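Local coordinates for probable branched-chain-amino-acid aminotransferase (Thermotoga maritima MSB8, PDB 3CSW), which probably catalyses the pyridoxal-phosphate-dependent transfer of amino groups between leucine, isoleucine or valine and 2-oxoglutarate, at residues A[47-52]-A[269-274]; A[206-211]-A[234-239]; A[213-218]-A[264-269]. One frame throughout, in Å; residues are numbered along the deposited sequence.

Two helices tie the contacts together: 262-276 serves interactions 1 and 3, and 203-214 serves interactions 2 and 3. Interaction 1 joins the later part of helix 262-276 to the tip of strand 42-49, in the six-stranded antiparallel sheet on the other side of the cofactor cleft. Interaction 3 uses its earlier part, against the end of helix 203-214. Interaction 2 seats helix 203-214 on strand 234-239, the fourth strand of a mixed sheet. Centres of interactions 2 and 3 lie 9 Å apart, while that of interaction 1 is 14 and 16 Å from them. Along the chain interactions 2 and 3 interlock, and both are nested inside the loop closed by interaction 1. Together, they pack two helices against one sheet and link that unit to the N-terminal part.

Interaction 1. Residues A[47-52]-A[269-274]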
ATOM      1  N   ARG A  47      22.934   2.261 -28.238  1.00 33.09           N
ATOM      2  CA  ARG A  47      24.351   2.510 -28.507  1.00 31.16           C
ATOM      3  C   ARG A  47      24.764   1.671 -29.702  1.00 32.02           C
ATOM      4  O   ARG A  47      24.030   0.796 -30.127  1.00 31.26           O
ATOM      5  CB  ARG A  47      25.229   2.180 -27.306  1.00 30.47           C
ATOM      6  CG  ARG A  47      25.336   0.700 -26.970  1.00 34.76           C
ATOM      7  CD  ARG A  47      26.583   0.426 -26.149  1.00 34.33           C
ATOM      8  NE  ARG A  47      27.743   0.466 -27.017  1.00 37.08           N
ATOM      9  CZ  ARG A  47      28.999   0.399 -26.600  1.00 40.22           C
ATOM     10  NH1 ARG A  47      29.291   0.315 -25.303  1.00 38.21           N
ATOM     11  NH2 ARG A  47      29.971   0.412 -27.499  1.00 36.90           N
ATOM     12  N   THR A  48      25.946   1.949 -30.243  1.00 32.95           N
ATOM     13  CA  THR A  48      26.491   1.172 -31.331  1.00 34.21           C
ATOM     14  C   THR A  48      27.675   0.335 -30.856  1.00 35.07           C
ATOM     15  O   THR A  48      28.315   0.657 -29.860  1.00 31.41           O
ATOM     16  CB  THR A  48      27.007   2.071 -32.469  1.00 33.89           C
ATOM     17  OG1 THR A  48      28.018   2.939 -31.944  1.00 34.85           O
ATOM     18  CG2 THR A  48      25.867   2.914 -33.076  1.00 32.51           C
ATOM     19  N   TYR A  49      27.897  -0.767 -31.573  1.00 36.09           N
ATOM     20  CA  TYR A  49      29.141  -1.544 -31.529  1.00 37.35           C
ATOM     21  C   TYR A  49      29.625  -1.556 -32.977  1.00 37.84           C
ATOM     22  O   TYR A  49      28.857  -1.870 -33.893  1.00 38.13           O
ATOM     23  CB  TYR A  49      28.937  -2.957 -31.001  1.00 34.95           C
ATOM     24  CG  TYR A  49      28.590  -3.012 -29.524  1.00 33.61           C
ATOM     25  CD1 TYR A  49      29.563  -2.818 -28.536  1.00 34.49           C
ATOM     26  CD2 TYR A  49      27.289  -3.274 -29.108  1.00 34.07           C
ATOM     27  CE1 TYR A  49      29.236  -2.882 -27.160  1.00 31.45           C
ATOM     28  CE2 TYR A  49      26.952  -3.334 -27.744  1.00 32.46           C
ATOM     29  CZ  TYR A  49      27.917  -3.128 -26.782  1.00 32.82           C
ATOM     30  OH  TYR A  49      27.544  -3.198 -25.459  1.00 32.31           O
ATOM     31  N   SER A  50      30.875  -1.151 -33.183  1.00 39.94           N
ATOM     32  CA  SER A  50      31.437  -0.970 -34.528  1.00 41.44           C
ATOM     33  C   SER A  50      30.573  -0.053 -35.370  1.00 41.65           C
ATOM     34  O   SER A  50      30.451  -0.247 -36.586  1.00 42.20           O
ATOM     35  CB  SER A  50      31.626  -2.308 -35.248  1.00 42.43           C
ATOM     36  OG  SER A  50      32.543  -3.126 -34.541  1.00 49.22           O
ATOM     37  N   ARG A  51      29.963   0.935 -34.716  1.00 39.68           N
ATOM     38  CA  ARG A  51      29.147   1.930 -35.392  1.00 42.30           C
ATOM     39  C   ARG A  51      27.845   1.347 -35.957  1.00 38.78           C
ATOM     40  O   ARG A  51      27.116   2.037 -36.686  1.00 39.07           O
ATOM     41  CB  ARG A  51      29.988   2.648 -36.466  1.00 43.69           C
ATOM     42  CG  ARG A  51      31.338   3.160 -35.890  1.00 49.74           C
ATOM     43  CD  ARG A  51      32.355   3.597 -36.926  1.00 54.20           C
ATOM     44  NE  ARG A  51      31.811   4.592 -37.846  1.00 62.67           N
ATOM     45  CZ  ARG A  51      31.501   4.363 -39.124  1.00 67.53           C
ATOM     46  NH1 ARG A  51      31.662   3.160 -39.679  1.00 70.95           N
ATOM     47  NH2 ARG A  51      31.019   5.356 -39.863  1.00 68.14           N
ATOM     48  N   ALA A  52      27.547   0.094 -35.595  1.00 35.85           N
ATOM     49  CA  ALA A  52      26.269  -0.554 -35.938  1.00 35.12           C
ATOM     50  C   ALA A  52      25.302  -0.452 -34.749  1.00 33.72           C
ATOM     51  O   ALA A  52      25.675  -0.805 -33.624  1.00 33.33           O
ATOM     52  CB  ALA A  52      26.488  -2.015 -36.300  1.00 33.70           C
ATOM     53  N   GLU A 269      33.535  -9.463 -18.768  1.00 40.52           N
ATOM     54  CA  GLU A 269      34.509  -9.767 -19.800  1.00 44.20           C
ATOM     55  C   GLU A 269      33.851 -10.503 -20.982  1.00 41.53           C
ATOM     56  O   GLU A 269      34.225 -10.281 -22.132  1.00 40.66           O
ATOM     57  CB  GLU A 269      35.741 -10.488 -19.233  1.00 43.83           C
ATOM     58  CG  GLU A 269      35.530 -11.909 -18.730  1.00 53.85           C
ATOM     59  CD  GLU A 269      36.725 -12.451 -17.897  1.00 54.28           C
ATOM     60  OE1 GLU A 269      37.472 -11.627 -17.300  1.00 65.92           O
ATOM     61  OE2 GLU A 269      36.892 -13.703 -17.819  1.00 66.85           O
ATOM     62  N   ASN A 270      32.839 -11.325 -20.698  1.00 38.68           N
ATOM     63  CA  ASN A 270      32.135 -12.086 -21.735  1.00 35.21           C
ATOM     64  C   ASN A 270      30.964 -11.375 -22.398  1.00 34.40           C
ATOM     65  O   ASN A 270      30.437 -11.860 -23.403  1.00 33.40           O
ATOM     66  CB  ASN A 270      31.668 -13.418 -21.144  1.00 35.35           C
ATOM     67  CG  ASN A 270      32.826 -14.400 -20.948  1.00 37.50           C
ATOM     68  OD1 ASN A 270      33.338 -14.924 -21.921  1.00 41.70           O
ATOM     69  ND2 ASN A 270      33.243 -14.636 -19.704  1.00 36.43           N
ATOM     70  N   PHE A 271      30.559 -10.224 -21.845  1.00 35.02           N
ATOM     71  CA  PHE A 271      29.357  -9.513 -22.309  1.00 34.60           C
ATOM     72  C   PHE A 271      29.412  -9.135 -23.792  1.00 35.51           C
ATOM     73  O   PHE A 271      28.569  -9.560 -24.586  1.00 35.50           O
ATOM     74  CB  PHE A 271      29.074  -8.262 -21.446  1.00 32.91           C
ATOM     75  CG  PHE A 271      27.832  -7.518 -21.856  1.00 31.16           C
ATOM     76  CD1 PHE A 271      26.575  -7.977 -21.482  1.00 32.34           C
ATOM     77  CD2 PHE A 271      27.911  -6.391 -22.655  1.00 30.21           C
ATOM     78  CE1 PHE A 271      25.431  -7.317 -21.887  1.00 32.19           C
ATOM     79  CE2 PHE A 271      26.758  -5.725 -23.056  1.00 32.59           C
ATOM     80  CZ  PHE A 271      25.528  -6.184 -22.676  1.00 28.87           C
ATOM     81  N   GLU A 272      30.402  -8.333 -24.162  1.00 38.00           N
ATOM     82  CA  GLU A 272      30.501  -7.823 -25.531  1.00 39.96           C
ATOM     83  C   GLU A 272      30.632  -8.929 -26.603  1.00 37.89           C
ATOM     84  O   GLU A 272      29.884  -8.907 -27.590  1.00 37.18           O
ATOM     85  CB  GLU A 272      31.610  -6.777 -25.641  1.00 40.00           C
ATOM     86  CG  GLU A 272      31.587  -5.998 -26.954  1.00 46.40           C
ATOM     87  CD  GLU A 272      32.490  -4.770 -26.952  1.00 45.52           C
ATOM     88  OE1 GLU A 272      32.526  -4.054 -25.924  1.00 57.30           O
ATOM     89  OE2 GLU A 272      33.136  -4.506 -27.993  1.00 58.32           O
ATOM     90  N   PRO A 273      31.573  -9.883 -26.435  1.00 36.53           N
ATOM     91  CA  PRO A 273      31.598 -10.981 -27.397  1.00 36.90           C
ATOM     92  C   PRO A 273      30.296 -11.769 -27.484  1.00 35.85           C
ATOM     93  O   PRO A 273      29.903 -12.161 -28.572  1.00 37.83           O
ATOM     94  CB  PRO A 273      32.763 -11.876 -26.923  1.00 36.66           C
ATOM     95  CG  PRO A 273      33.107 -11.418 -25.595  1.00 39.42           C
ATOM     96  CD  PRO A 273      32.680  -9.989 -25.474  1.00 37.34           C
ATOM     97  N   PHE A 274      29.624 -11.992 -26.362  1.00 35.87           N
ATOM     98  CA  PHE A 274      28.345 -12.708 -26.370  1.00 33.71           C
ATOM     99  C   PHE A 274      27.253 -11.932 -27.130  1.00 33.17           C
ATOM    100  O   PHE A 274      26.565 -12.486 -27.976  1.00 32.36           O
ATOM    101  CB  PHE A 274      27.900 -13.013 -24.935  1.00 33.45           C
ATOM    102  CG  PHE A 274      26.553 -13.686 -24.840  1.00 35.45           C
ATOM    103  CD1 PHE A 274      26.441 -15.068 -24.940  1.00 34.78           C
ATOM    104  CD2 PHE A 274      25.390 -12.932 -24.635  1.00 34.85           C
ATOM    105  CE1 PHE A 274      25.179 -15.696 -24.851  1.00 31.66           C
ATOM    106  CE2 PHE A 274      24.136 -13.549 -24.572  1.00 29.52           C
ATOM    107  CZ  PHE A 274      24.040 -14.937 -24.659  1.00 31.37           C
TER
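Tyr49 stands at the end of strand 42-49 and sends its ring across to Phe271 and Glu272 of helix 262-276. The ring is aimed by a first torsion that puts CG anti to the carbonyl carbon (chi1 -69°). Its far end meets Phe271 almost at a right angle: Tyr49 OH sits in the plane of the phenylalanine ring, at its edge, 3.6 Å from Phe271 CE2. Glu272 comes from a different direction. Its extended chain passes obliquely beside the CD1-CE1 side of the tyrosine, with Glu272 CG 3.9 Å from Tyr49 CE1 and Glu272 OE1 3.7 Å from that same carbon; the carboxylate and ring planes are turned 46° apart.

Against one face of the ring lies Arg47, which probably helps to hold its tilt. Tyr49 CE1 lies 3.3 Å above the guanidinium plane of Arg47, over its centre, and Arg47 NE in turn sits toward the rim of the tyrosine face. The guanidinium is held by its own strand: Arg47 NE and Arg47 NH2 both donate to Thr48 O, each at 2.9 Å, and that oxygen lies in the guanidinium plane. Immediately after, a type I' turn from Tyr49 to Ala52 reverses the chain into strand 52-53, and just beyond it the ring of Phe54 meets Tyr49 edge-to-face. With an alanine here, a gap would probably open beside Phe271 and the Glu272 chain, and the Arg47 guanidinium would lose the ring against its face.

The contact thus bridges the sheet of the N-terminal part to a C-terminal helix by van der Waals packing. Arg47 NH2 and Glu272 OE1 are 5.4 Å apart, too far for a salt bridge, although their opposite charges may still attract weakly and favour the carboxylate lying beside the tyrosine.

Interaction 2. Residues A[206-211]-A[234-239]; sequences ENVIKL and EMFLTH
Val208 of helix 203-214 reaches Phe236 and Thr238 of strand 234-239, a helix-on-sheet contact in the larger, C-terminal part of the class IV aminotransferase fold. The strand runs in a mixed sheet between strands 181-186 and 243-247, both antiparallel to it. Phe236 and Thr238, two residues apart, point to the same face, where the helix lies; the nearest CA atoms, those of Val208 and Thr238, are 8.1 Å apart.

The links between helix and strand are apolar. Val208 divides its two methyls between the partners. CG1, anti to the backbone N (chi1 169°), approaches the Phe236 ring head-on at its edge, near the ring plane, with Val208 CG1 3.9 Å from Phe236 CZ and 4.1 Å from Phe236 CE1. The ring reaches the helix from a first torsion that sets CG between the backbone N and carbonyl carbon (chi1 69°). Thr238 meets the other branch of the valine at a slant, and its own CG2 also lies in the plane of the Phe236 ring, at the edge. Phe183 of strand 181-186 stacks on Phe236, and Val244 on the neighbouring strand touches both Val208 and Phe236.

Polar bonds lie around this core. At the start of the strand, the carboxylate of Glu234 takes bonds from Thr264 OG1 and Val263 N at the beginning of helix 262-276. At the strand's other end His239 belongs to the pyridoxal phosphate pocket, its NE2 bonded to the hydroxyl of Tyr163, and the side chain of Thr238 comes within about 5 Å of the cofactor. Val208 CG2 is the remaining branch: it sits 3.9 Å from Thr238 CG2 and 3.8 Å from Phe271 CE1 of helix 262-276.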
ATOM      1  N   GLU A 206      18.266  -8.478 -19.968  1.00 26.50           N
ATOM      2  CA  GLU A 206      17.858  -9.649 -20.706  1.00 31.60           C
ATOM      3  C   GLU A 206      19.073 -10.409 -21.234  1.00 30.83           C
ATOM      4  O   GLU A 206      19.165 -11.620 -21.047  1.00 29.94           O
ATOM      5  CB  GLU A 206      16.950  -9.172 -21.847  1.00 32.66           C
ATOM      6  CG  GLU A 206      16.451 -10.156 -22.888  1.00 42.74           C
ATOM      7  CD  GLU A 206      15.902  -9.369 -24.118  1.00 44.84           C
ATOM      8  OE1 GLU A 206      14.863  -8.655 -24.008  1.00 53.90           O
ATOM      9  OE2 GLU A 206      16.561  -9.406 -25.172  1.00 56.85           O
ATOM     10  N   ASN A 207      19.996  -9.688 -21.878  1.00 29.96           N
ATOM     11  CA  ASN A 207      21.233 -10.260 -22.412  1.00 29.22           C
ATOM     12  C   ASN A 207      22.140 -10.864 -21.360  1.00 31.14           C
ATOM     13  O   ASN A 207      22.755 -11.915 -21.601  1.00 32.14           O
ATOM     14  CB  ASN A 207      22.007  -9.221 -23.223  1.00 27.89           C
ATOM     15  CG  ASN A 207      21.497  -9.105 -24.651  1.00 31.81           C
ATOM     16  OD1 ASN A 207      21.574 -10.058 -25.430  1.00 39.50           O
ATOM     17  ND2 ASN A 207      21.014  -7.934 -25.010  1.00 28.49           N
ATOM     18  N   VAL A 208      22.216 -10.212 -20.195  1.00 32.00           N
ATOM     19  CA  VAL A 208      23.033 -10.702 -19.082  1.00 30.03           C
ATOM     20  C   VAL A 208      22.452 -12.002 -18.518  1.00 29.75           C
ATOM     21  O   VAL A 208      23.209 -12.898 -18.191  1.00 29.46           O
ATOM     22  CB  VAL A 208      23.210  -9.621 -17.985  1.00 30.54           C
ATOM     23  CG1 VAL A 208      23.839 -10.198 -16.702  1.00 25.00           C
ATOM     24  CG2 VAL A 208      24.057  -8.452 -18.554  1.00 27.30           C
ATOM     25  N   ILE A 209      21.124 -12.104 -18.430  1.00 29.19           N
ATOM     26  CA  ILE A 209      20.456 -13.342 -17.971  1.00 30.23           C
ATOM     27  C   ILE A 209      20.795 -14.511 -18.910  1.00 32.19           C
ATOM     28  O   ILE A 209      21.161 -15.623 -18.457  1.00 33.91           O
ATOM     29  CB  ILE A 209      18.912 -13.145 -17.819  1.00 29.77           C
ATOM     30  CG1 ILE A 209      18.624 -12.212 -16.639  1.00 31.47           C
ATOM     31  CG2 ILE A 209      18.178 -14.492 -17.594  1.00 26.63           C
ATOM     32  CD1 ILE A 209      17.195 -11.709 -16.548  1.00 27.27           C
ATOM     33  N   LYS A 210      20.722 -14.250 -20.217  1.00 33.10           N
ATOM     34  CA  LYS A 210      21.093 -15.250 -21.221  1.00 30.81           C
ATOM     35  C   LYS A 210      22.573 -15.604 -21.169  1.00 29.04           C
ATOM     36  O   LYS A 210      22.944 -16.766 -21.342  1.00 31.72           O
ATOM     37  CB  LYS A 210      20.711 -14.772 -22.625  1.00 31.85           C
ATOM     38  CG  LYS A 210      19.225 -14.602 -22.781  1.00 32.65           C
ATOM     39  CD  LYS A 210      18.820 -14.324 -24.213  1.00 40.02           C
ATOM     40  CE  LYS A 210      17.400 -13.732 -24.250  1.00 40.52           C
ATOM     41  NZ  LYS A 210      16.623 -14.138 -25.447  1.00 45.99           N
ATOM     42  N   LEU A 211      23.422 -14.607 -20.973  1.00 27.76           N
ATOM     43  CA  LEU A 211      24.857 -14.849 -20.833  1.00 27.94           C
ATOM     44  C   LEU A 211      25.131 -15.685 -19.593  1.00 28.69           C
ATOM     45  O   LEU A 211      25.940 -16.621 -19.635  1.00 30.35           O
ATOM     46  CB  LEU A 211      25.637 -13.536 -20.750  1.00 27.71           C
ATOM     47  CG  LEU A 211      27.134 -13.608 -20.446  1.00 31.88           C
ATOM     48  CD1 LEU A 211      27.883 -14.351 -21.536  1.00 31.89           C
ATOM     49  CD2 LEU A 211      27.680 -12.210 -20.273  1.00 30.70           C
ATOM     50  N   GLU A 234      28.191  -9.910  -4.156  1.00 29.71           N
ATOM     51  CA  GLU A 234      28.477  -8.997  -5.248  1.00 29.37           C
ATOM     52  C   GLU A 234      27.212  -8.259  -5.632  1.00 29.25           C
ATOM     53  O   GLU A 234      26.127  -8.746  -5.410  1.00 27.97           O
ATOM     54  CB  GLU A 234      28.991  -9.734  -6.518  1.00 30.10           C
ATOM     55  CG  GLU A 234      29.992 -10.846  -6.282  1.00 29.88           C
ATOM     56  CD  GLU A 234      30.489 -11.524  -7.559  1.00 31.19           C
ATOM     57  OE1 GLU A 234      30.634 -10.844  -8.587  1.00 33.16           O
ATOM     58  OE2 GLU A 234      30.783 -12.739  -7.512  1.00 32.54           O
HETATM   59  N   MSE A 235      27.384  -7.093  -6.249  1.00 30.47           N
HETATM   60  CA  MSE A 235      26.297  -6.328  -6.837  1.00 29.17           C
HETATM   61  C   MSE A 235      26.793  -5.621  -8.102  1.00 29.15           C
HETATM   62  O   MSE A 235      27.964  -5.251  -8.197  1.00 31.44           O
HETATM   63  CB  MSE A 235      25.768  -5.332  -5.805  1.00 31.79           C
HETATM   64  CG  MSE A 235      24.664  -4.388  -6.287  1.00 26.74           C
HETATM   65 SE   MSE A 235      24.054  -3.194  -4.888  0.75 21.72          SE
HETATM   66  CE  MSE A 235      22.763  -2.303  -5.854  1.00 26.17           C
ATOM     67  N   PHE A 236      25.920  -5.493  -9.101  1.00 29.18           N
ATOM     68  CA  PHE A 236      26.233  -4.748 -10.330  1.00 26.32           C
ATOM     69  C   PHE A 236      24.967  -4.206 -10.999  1.00 28.06           C
ATOM     70  O   PHE A 236      23.842  -4.639 -10.685  1.00 26.89           O
ATOM     71  CB  PHE A 236      27.112  -5.561 -11.311  1.00 27.68           C
ATOM     72  CG  PHE A 236      26.427  -6.765 -11.976  1.00 26.88           C
ATOM     73  CD1 PHE A 236      25.658  -6.601 -13.127  1.00 29.92           C
ATOM     74  CD2 PHE A 236      26.626  -8.057 -11.492  1.00 30.96           C
ATOM     75  CE1 PHE A 236      25.059  -7.695 -13.751  1.00 28.70           C
ATOM     76  CE2 PHE A 236      26.040  -9.158 -12.112  1.00 31.30           C
ATOM     77  CZ  PHE A 236      25.247  -8.971 -13.248  1.00 28.45           C
ATOM     78  N   LEU A 237      25.181  -3.238 -11.896  1.00 28.15           N
ATOM     79  CA  LEU A 237      24.133  -2.599 -12.664  1.00 28.42           C
ATOM     80  C   LEU A 237      24.272  -2.945 -14.134  1.00 30.56           C
ATOM     81  O   LEU A 237      25.367  -3.264 -14.608  1.00 31.70           O
ATOM     82  CB  LEU A 237      24.206  -1.076 -12.526  1.00 27.16           C
ATOM     83  CG  LEU A 237      24.321  -0.473 -11.133  1.00 28.96           C
ATOM     84  CD1 LEU A 237      24.543   1.047 -11.221  1.00 26.75           C
ATOM     85  CD2 LEU A 237      23.092  -0.843 -10.276  1.00 23.44           C
ATOM     86  N   THR A 238      23.167  -2.859 -14.866  1.00 31.83           N
ATOM     87  CA  THR A 238      23.190  -3.048 -16.312  1.00 32.54           C
ATOM     88  C   THR A 238      22.426  -1.910 -17.003  1.00 31.52           C
ATOM     89  O   THR A 238      21.321  -1.577 -16.612  1.00 30.77           O
ATOM     90  CB  THR A 238      22.572  -4.435 -16.719  1.00 31.52           C
ATOM     91  OG1 THR A 238      21.182  -4.480 -16.373  1.00 29.97           O
ATOM     92  CG2 THR A 238      23.291  -5.589 -16.032  1.00 25.45           C
ATOM     93  N   HIS A 239      23.017  -1.315 -18.029  1.00 32.11           N
ATOM     94  CA  HIS A 239      22.315  -0.336 -18.862  1.00 30.71           C
ATOM     95  C   HIS A 239      22.973  -0.237 -20.242  1.00 30.49           C
ATOM     96  O   HIS A 239      24.112  -0.614 -20.411  1.00 28.33           O
ATOM     97  CB  HIS A 239      22.194   1.043 -18.169  1.00 30.03           C
ATOM     98  CG  HIS A 239      23.498   1.712 -17.854  1.00 30.59           C
ATOM     99  ND1 HIS A 239      24.008   2.756 -18.607  1.00 24.88           N
ATOM    100  CD2 HIS A 239      24.381   1.509 -16.848  1.00 28.04           C
ATOM    101  CE1 HIS A 239      25.151   3.157 -18.081  1.00 30.19           C
ATOM    102  NE2 HIS A 239      25.406   2.418 -17.018  1.00 31.36           N
TER

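Interaction 3. Residues A[213-218]-A[264-269]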
ATOM      1  N   LYS A 213      23.250 -17.851 -18.130  1.00 31.51           N
ATOM      2  CA  LYS A 213      22.825 -19.213 -18.452  1.00 32.60           C
ATOM      3  C   LYS A 213      23.800 -19.948 -19.378  1.00 32.86           C
ATOM      4  O   LYS A 213      24.084 -21.113 -19.170  1.00 33.67           O
ATOM      5  CB  LYS A 213      21.414 -19.204 -19.032  1.00 31.60           C
ATOM      6  CG  LYS A 213      20.377 -18.816 -17.981  1.00 33.68           C
ATOM      7  CD  LYS A 213      19.005 -18.682 -18.562  1.00 36.84           C
ATOM      8  CE  LYS A 213      17.993 -18.297 -17.507  1.00 35.88           C
ATOM      9  NZ  LYS A 213      16.761 -17.804 -18.180  1.00 38.88           N
ATOM     10  N   SER A 214      24.336 -19.247 -20.371  1.00 34.51           N
ATOM     11  CA  SER A 214      25.291 -19.829 -21.288  1.00 33.68           C
ATOM     12  C   SER A 214      26.570 -20.209 -20.532  1.00 35.30           C
ATOM     13  O   SER A 214      27.240 -21.176 -20.899  1.00 35.90           O
ATOM     14  CB  SER A 214      25.615 -18.879 -22.440  1.00 33.70           C
ATOM     15  OG  SER A 214      26.569 -17.899 -22.058  1.00 39.48           O
ATOM     16  N   LEU A 215      26.893 -19.468 -19.471  1.00 34.50           N
ATOM     17  CA  LEU A 215      28.056 -19.776 -18.642  1.00 33.29           C
ATOM     18  C   LEU A 215      27.742 -20.745 -17.485  1.00 33.02           C
ATOM     19  O   LEU A 215      28.591 -20.994 -16.648  1.00 31.12           O
ATOM     20  CB  LEU A 215      28.684 -18.491 -18.114  1.00 33.46           C
ATOM     21  CG  LEU A 215      29.226 -17.508 -19.159  1.00 32.51           C
ATOM     22  CD1 LEU A 215      29.600 -16.203 -18.471  1.00 34.10           C
ATOM     23  CD2 LEU A 215      30.432 -18.099 -19.895  1.00 36.17           C
ATOM     24  N   GLU A 216      26.538 -21.315 -17.462  1.00 34.95           N
ATOM     25  CA  GLU A 216      26.114 -22.237 -16.399  1.00 36.67           C
ATOM     26  C   GLU A 216      26.119 -21.605 -14.988  1.00 36.73           C
ATOM     27  O   GLU A 216      26.290 -22.297 -13.980  1.00 40.25           O
ATOM     28  CB  GLU A 216      26.917 -23.557 -16.472  1.00 37.70           C
ATOM     29  CG  GLU A 216      26.735 -24.325 -17.820  1.00 37.72           C
ATOM     30  N   ILE A 217      25.904 -20.290 -14.930  1.00 36.59           N
ATOM     31  CA  ILE A 217      25.696 -19.569 -13.669  1.00 34.82           C
ATOM     32  C   ILE A 217      24.192 -19.673 -13.357  1.00 33.59           C
ATOM     33  O   ILE A 217      23.372 -19.341 -14.201  1.00 35.27           O
ATOM     34  CB  ILE A 217      26.118 -18.081 -13.793  1.00 35.05           C
ATOM     35  CG1 ILE A 217      27.617 -17.992 -14.151  1.00 33.08           C
ATOM     36  CG2 ILE A 217      25.800 -17.302 -12.495  1.00 30.19           C
ATOM     37  CD1 ILE A 217      28.096 -16.593 -14.591  1.00 34.53           C
ATOM     38  N   PRO A 218      23.817 -20.160 -12.165  1.00 32.56           N
ATOM     39  CA  PRO A 218      22.390 -20.170 -11.802  1.00 33.31           C
ATOM     40  C   PRO A 218      21.807 -18.753 -11.700  1.00 35.44           C
ATOM     41  O   PRO A 218      22.457 -17.857 -11.129  1.00 36.35           O
ATOM     42  CB  PRO A 218      22.368 -20.829 -10.416  1.00 34.31           C
ATOM     43  CG  PRO A 218      23.734 -21.385 -10.187  1.00 33.45           C
ATOM     44  CD  PRO A 218      24.677 -20.677 -11.086  1.00 33.35           C
ATOM     45  N   THR A 264      30.738 -11.217 -11.401  1.00 32.18           N
ATOM     46  CA  THR A 264      30.626  -9.930 -12.106  1.00 31.23           C
ATOM     47  C   THR A 264      31.701  -9.801 -13.167  1.00 32.34           C
ATOM     48  O   THR A 264      31.433  -9.328 -14.289  1.00 34.23           O
ATOM     49  CB  THR A 264      30.798  -8.726 -11.164  1.00 33.06           C
ATOM     50  OG1 THR A 264      29.890  -8.836 -10.059  1.00 33.11           O
ATOM     51  CG2 THR A 264      30.585  -7.379 -11.901  1.00 28.10           C
ATOM     52  N   ALA A 265      32.917 -10.212 -12.797  1.00 33.08           N
ATOM     53  CA  ALA A 265      34.090 -10.154 -13.663  1.00 31.22           C
ATOM     54  C   ALA A 265      33.947 -11.056 -14.897  1.00 30.44           C
ATOM     55  O   ALA A 265      34.284 -10.634 -15.987  1.00 32.77           O
ATOM     56  CB  ALA A 265      35.376 -10.508 -12.855  1.00 30.75           C
ATOM     57  N   THR A 266      33.450 -12.279 -14.737  1.00 30.57           N
ATOM     58  CA  THR A 266      33.225 -13.154 -15.875  1.00 31.49           C
ATOM     59  C   THR A 266      32.156 -12.604 -16.799  1.00 32.62           C
ATOM     60  O   THR A 266      32.292 -12.660 -18.028  1.00 34.59           O
ATOM     61  CB  THR A 266      32.738 -14.533 -15.460  1.00 32.78           C
ATOM     62  OG1 THR A 266      33.470 -14.966 -14.320  1.00 41.27           O
ATOM     63  CG2 THR A 266      32.960 -15.531 -16.598  1.00 35.35           C
ATOM     64  N   LEU A 267      31.074 -12.103 -16.212  1.00 32.68           N
ATOM     65  CA  LEU A 267      29.972 -11.570 -17.004  1.00 33.62           C
ATOM     66  C   LEU A 267      30.434 -10.350 -17.798  1.00 35.11           C
ATOM     67  O   LEU A 267      30.117 -10.242 -18.990  1.00 35.83           O
ATOM     68  CB  LEU A 267      28.736 -11.251 -16.137  1.00 33.03           C
ATOM     69  CG  LEU A 267      28.036 -12.470 -15.513  1.00 30.87           C
ATOM     70  CD1 LEU A 267      27.074 -12.070 -14.387  1.00 26.28           C
ATOM     71  CD2 LEU A 267      27.317 -13.339 -16.564  1.00 30.23           C
HETATM   72  N   MSE A 268      31.209  -9.457 -17.184  1.00 36.19           N
HETATM   73  CA  MSE A 268      31.580  -8.237 -17.912  1.00 39.52           C
HETATM   74  C   MSE A 268      32.667  -8.476 -18.964  1.00 39.70           C
HETATM   75  O   MSE A 268      32.682  -7.805 -19.977  1.00 41.47           O
HETATM   76  CB  MSE A 268      31.858  -7.033 -16.981  1.00 38.66           C
HETATM   77  CG  MSE A 268      33.126  -6.992 -16.244  1.00 44.84           C
HETATM   78 SE   MSE A 268      33.253  -5.398 -15.089  0.75 42.71          SE
HETATM   79  CE  MSE A 268      33.322  -4.077 -16.387  1.00 24.73           C
ATOM     80  N   GLU A 269      33.535  -9.463 -18.768  1.00 40.52           N
ATOM     81  CA  GLU A 269      34.509  -9.767 -19.800  1.00 44.20           C
ATOM     82  C   GLU A 269      33.851 -10.503 -20.982  1.00 41.53           C
ATOM     83  O   GLU A 269      34.225 -10.281 -22.132  1.00 40.66           O
ATOM     84  CB  GLU A 269      35.741 -10.488 -19.233  1.00 43.83           C
ATOM     85  CG  GLU A 269      35.530 -11.909 -18.730  1.00 53.85           C
ATOM     86  CD  GLU A 269      36.725 -12.451 -17.897  1.00 54.28           C
ATOM     87  OE1 GLU A 269      37.472 -11.627 -17.300  1.00 65.92           O
ATOM     88  OE2 GLU A 269      36.892 -13.703 -17.819  1.00 66.85           O
TER
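The CA atoms of Leu215 and Leu267 are the nearest pair, 8.6 Å apart, where helix 203-214 has just ended and helix 262-276 runs past. Leu215 points its CD1 at this second helix and touches two residues in succession: Thr266 CG2 lies 3.9 Å from Leu215 CD1, the two side chains running antiparallel alongside one another, and Leu267 CD2 lies 4.1 Å from the same methyl. The hydroxyl of Thr266 is turned to the carbonyl oxygen of Pro262 in its own helix, which leaves the methyl for the leucine.

The leucine and isoleucine are brought together by a Schellman motif. Ile217 N bonds to Ala212 O and Glu216 N to Lys213 O, with Glu216 in the positive-phi position (60°), and the chain then leads into strand 219-222 at the border of the mixed sheet. This turn sets Leu215 and Ile217 on the same side. Ile217 CD1 closes on Leu267 CD2 at 3.9 Å, so that Leu267 CD2 is shared by Leu215 and Ile217. Leu190 of strand 189-193 packs against Ile217 and Leu267, and Phe236 of strand 234-239 lies against Leu267 as well.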